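Local coordinates for rhamnose ABC transporter, periplasmic rhamnose-binding protein (Kribbella flavida, PDB 4KVF), which probably binds a carbohydrate, likely rhamnose, as the periplasmic substrate-binding component of an ABC transporter, at residues A[30-40]-A[290-301]. Sequence-based numbering, arbitrary orientation.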
loop_
_atom_site.group_PDB
_atom_site.type_symbol
_atom_site.label_atom_id
_atom_site.label_comp_id
_atom_site.label_asym_id
_atom_site.label_seq_id
_atom_site.Cartn_x
_atom_site.Cartn_y
_atom_site.Cartn_z
ATOM N N ALA A 30 8.880 14.968 -23.008
ATOM C CA ALA A 30 7.708 15.334 -22.222
ATOM C C ALA A 30 7.384 16.818 -22.403
ATOM O O ALA A 30 8.280 17.665 -22.416
ATOM C CB ALA A 30 7.937 15.018 -20.761
ATOM N N ASP A 31 6.100 17.126 -22.553
ATOM C CA ASP A 31 5.651 18.512 -22.672
ATOM C C ASP A 31 4.757 18.835 -21.479
ATOM O O ASP A 31 3.559 18.545 -21.502
ATOM C CB ASP A 31 4.882 18.703 -23.979
ATOM C CG ASP A 31 4.556 20.157 -24.265
ATOM O OD1 ASP A 31 4.797 21.028 -23.396
ATOM O OD2 ASP A 31 4.051 20.435 -25.371
ATOM N N PRO A 32 5.345 19.424 -20.422
ATOM C CA PRO A 32 4.617 19.680 -19.173
ATOM C C PRO A 32 3.435 20.615 -19.390
ATOM O O PRO A 32 2.480 20.598 -18.614
ATOM C CB PRO A 32 5.667 20.351 -18.281
ATOM C CG PRO A 32 6.983 19.930 -18.847
ATOM C CD PRO A 32 6.760 19.824 -20.329
ATOM N N ASN A 33 3.499 21.406 -20.453
ATOM C CA ASN A 33 2.441 22.357 -20.757
ATOM C C ASN A 33 1.342 21.798 -21.669
ATOM O O ASN A 33 0.412 22.514 -22.035
ATOM C CB ASN A 33 3.041 23.641 -21.323
ATOM C CG ASN A 33 3.976 24.314 -20.341
ATOM O OD1 ASN A 33 3.611 24.560 -19.189
ATOM N ND2 ASN A 33 5.198 24.590 -20.779
ATOM N N ALA A 34 1.445 20.521 -22.024
ATOM C CA ALA A 34 0.398 19.885 -22.810
ATOM C C ALA A 34 -0.850 19.743 -21.949
ATOM O O ALA A 34 -0.765 19.334 -20.788
ATOM C CB ALA A 34 0.853 18.519 -23.307
ATOM N N PRO A 35 -2.021 20.072 -22.514
ATOM C CA PRO A 35 -3.260 19.933 -21.739
ATOM C C PRO A 35 -3.687 18.481 -21.554
ATOM O O PRO A 35 -3.546 17.676 -22.479
ATOM C CB PRO A 35 -4.290 20.690 -22.584
ATOM C CG PRO A 35 -3.751 20.627 -23.982
ATOM C CD PRO A 35 -2.253 20.658 -23.847
ATOM N N LEU A 36 -4.199 18.145 -20.371
ATOM C CA LEU A 36 -4.768 16.827 -20.149
ATOM C C LEU A 36 -5.962 16.679 -21.084
ATOM O O LEU A 36 -6.830 17.556 -21.139
ATOM C CB LEU A 36 -5.199 16.660 -18.683
ATOM C CG LEU A 36 -4.709 15.454 -17.870
ATOM C CD1 LEU A 36 -3.252 15.136 -18.139
ATOM C CD2 LEU A 36 -4.896 15.736 -16.386
ATOM N N LYS A 37 -5.978 15.591 -21.849
ATOM C CA LYS A 37 -7.056 15.313 -22.800
ATOM C C LYS A 37 -8.341 14.898 -22.088
ATOM O O LYS A 37 -8.299 14.168 -21.095
ATOM C CB LYS A 37 -6.652 14.184 -23.756
ATOM C CG LYS A 37 -5.500 14.489 -24.701
ATOM C CD LYS A 37 -5.114 13.214 -25.461
ATOM C CE LYS A 37 -3.839 13.367 -26.287
ATOM N NZ LYS A 37 -3.443 12.076 -26.931
ATOM N N GLU A 38 -9.481 15.349 -22.612
ATOM C CA GLU A 38 -10.780 14.885 -22.136
ATOM C C GLU A 38 -11.187 13.608 -22.868
ATOM O O GLU A 38 -10.650 13.295 -23.931
ATOM C CB GLU A 38 -11.852 15.961 -22.349
ATOM C CG GLU A 38 -11.647 17.205 -21.517
ATOM C CD GLU A 38 -12.653 18.299 -21.833
ATOM O OE1 GLU A 38 -13.279 18.254 -22.914
ATOM O OE2 GLU A 38 -12.810 19.214 -20.996
ATOM N N GLY A 39 -12.137 12.876 -22.297
ATOM C CA GLY A 39 -12.702 11.712 -22.959
ATOM C C GLY A 39 -11.815 10.479 -22.992
ATOM O O GLY A 39 -12.078 9.540 -23.754
ATOM N N LEU A 40 -10.767 10.463 -22.171
ATOM C CA LEU A 40 -9.883 9.298 -22.096
ATOM C C LEU A 40 -10.602 8.097 -21.498
ATOM O O LEU A 40 -11.269 8.215 -20.467
ATOM C CB LEU A 40 -8.656 9.603 -21.235
ATOM C CG LEU A 40 -7.746 10.673 -21.820
ATOM C CD1 LEU A 40 -6.568 10.915 -20.895
ATOM C CD2 LEU A 40 -7.276 10.245 -23.199
ATOM N N TYR A 290 -4.539 9.994 -12.876
ATOM C CA TYR A 290 -3.837 11.196 -13.314
ATOM C C TYR A 290 -2.514 10.879 -14.004
ATOM O O TYR A 290 -2.143 11.537 -14.968
ATOM C CB TYR A 290 -3.644 12.193 -12.152
ATOM C CG TYR A 290 -4.853 13.080 -11.942
ATOM C CD1 TYR A 290 -5.011 14.255 -12.673
ATOM C CD2 TYR A 290 -5.841 12.745 -11.022
ATOM C CE1 TYR A 290 -6.125 15.068 -12.496
ATOM C CE2 TYR A 290 -6.962 13.555 -10.847
ATOM C CZ TYR A 290 -7.094 14.715 -11.582
ATOM O OH TYR A 290 -8.204 15.516 -11.406
ATOM N N ALA A 291 -1.798 9.874 -13.508
ATOM C CA ALA A 291 -0.535 9.487 -14.119
ATOM C C ALA A 291 -0.784 8.968 -15.538
ATOM O O ALA A 291 -0.085 9.334 -16.493
ATOM C CB ALA A 291 0.136 8.400 -13.277
ATOM N N GLY A 292 -1.798 8.123 -15.659
ATOM C CA GLY A 292 -2.161 7.542 -16.943
ATOM C C GLY A 292 -2.575 8.630 -17.920
ATOM O O GLY A 292 -2.182 8.629 -19.089
ATOM N N ALA A 293 -3.376 9.568 -17.440
ATOM C CA ALA A 293 -3.830 10.672 -18.279
ATOM C C ALA A 293 -2.675 11.556 -18.703
ATOM O O ALA A 293 -2.642 12.023 -19.845
ATOM C CB ALA A 293 -4.889 11.495 -17.560
ATOM N N ALA A 294 -1.729 11.793 -17.789
ATOM C CA ALA A 294 -0.558 12.597 -18.101
ATOM C C ALA A 294 0.262 11.918 -19.169
ATOM O O ALA A 294 0.770 12.576 -20.065
ATOM C CB ALA A 294 0.304 12.841 -16.857
ATOM N N LEU A 295 0.387 10.596 -19.073
ATOM C CA LEU A 295 1.129 9.839 -20.089
ATOM C C LEU A 295 0.457 9.941 -21.459
ATOM O O LEU A 295 1.108 10.218 -22.473
ATOM C CB LEU A 295 1.253 8.369 -19.673
ATOM C CG LEU A 295 2.274 8.127 -18.556
ATOM C CD1 LEU A 295 1.993 6.801 -17.889
ATOM C CD2 LEU A 295 3.689 8.138 -19.127
ATOM N N LYS A 296 -0.847 9.714 -21.478
ATOM C CA LYS A 296 -1.612 9.710 -22.735
ATOM C C LYS A 296 -1.695 11.093 -23.371
ATOM O O LYS A 296 -1.789 11.217 -24.595
ATOM C CB LYS A 296 -3.015 9.134 -22.499
ATOM C CG LYS A 296 -3.831 8.878 -23.762
ATOM C CD LYS A 296 -3.153 7.862 -24.669
ATOM C CE LYS A 296 -3.953 7.651 -25.949
ATOM N NZ LYS A 296 -3.170 6.890 -26.964
ATOM N N SER A 297 -1.649 12.128 -22.541
ATOM C CA SER A 297 -1.713 13.509 -23.021
ATOM C C SER A 297 -0.345 14.069 -23.404
ATOM O O SER A 297 -0.234 15.205 -23.873
ATOM C CB SER A 297 -2.371 14.398 -21.959
ATOM O OG SER A 297 -3.594 13.811 -21.524
ATOM N N GLY A 298 0.699 13.278 -23.208
ATOM C CA GLY A 298 2.039 13.705 -23.562
ATOM C C GLY A 298 2.755 14.583 -22.547
ATOM O O GLY A 298 3.815 15.131 -22.848
ATOM N N GLN A 299 2.199 14.727 -21.345
ATOM C CA GLN A 299 2.837 15.558 -20.320
ATOM C C GLN A 299 4.086 14.912 -19.711
ATOM O O GLN A 299 5.032 15.605 -19.312
ATOM C CB GLN A 299 1.854 15.879 -19.196
ATOM C CG GLN A 299 0.693 16.751 -19.591
ATOM C CD GLN A 299 -0.223 17.032 -18.417
ATOM O OE1 GLN A 299 -0.176 16.334 -17.401
ATOM N NE2 GLN A 299 -1.053 18.062 -18.545
ATOM N N ILE A 300 4.057 13.591 -19.604
ATOM C CA ILE A 300 5.170 12.812 -19.083
ATOM C C ILE A 300 5.388 11.591 -19.972
ATOM O O ILE A 300 4.527 11.263 -20.796
ATOM C CB ILE A 300 4.943 12.345 -17.620
ATOM C CG1 ILE A 300 3.725 11.434 -17.497
ATOM C CG2 ILE A 300 4.865 13.551 -16.659
ATOM C CD1 ILE A 300 3.585 10.804 -16.107
ATOM N N THR A 301 6.532 10.926 -19.803
ATOM C CA THR A 301 6.828 9.682 -20.529
ATOM C C THR A 301 7.144 8.535 -19.565
ATOM O O THR A 301 7.189 7.359 -19.955
ATOM C CB THR A 301 8.015 9.850 -21.517
ATOM O OG1 THR A 301 9.214 10.125 -20.789
ATOM C CG2 THR A 301 7.758 10.988 -22.516
#
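Ser297, Gln299, Leu36 and Lys37 carry the contact between the N-terminal arm 30-40 and the C-terminal end of helix 281-296, which closes in a Schellman motif with Gly298 at positive phi. The arm leads into strand 41-45 of the six-stranded parallel sheet, in one lobe of the two-lobed periplasmic binding protein fold. Ser297 OG relays between the segments: it gives its proton to Ala293 O (2.6 Å), on the face of that carbonyl opposite Ser297 N, and accepts the N-H of Lys37 in a nearly straight bond (173°). Fully stretched about CB-CG (chi2 -179°), Gln299 carries its amide to the arm, where NE2 meets Ala34 O at 2.6 Å, almost head-on to the carbonyl, the oxygen lying in the amide plane. Leu36 crosses this side chain at about a right angle, CD1 lying 3.4 Å from Gln299 OE1, and crosses Tyr290 likewise, Leu36 CD2 being 4.0 Å from Tyr290 CD1. Leu40 CD1 packs on Ala293 CB, and CD2 rests on Lys296 CG (3.7 Å); the ammonium of Lys296 leads away to a salt bridge with Asp121. Lys37, extended over the helix end, brings NZ to Lys296 O at 3.0 Å, tilted 29° from the carbonyl plane.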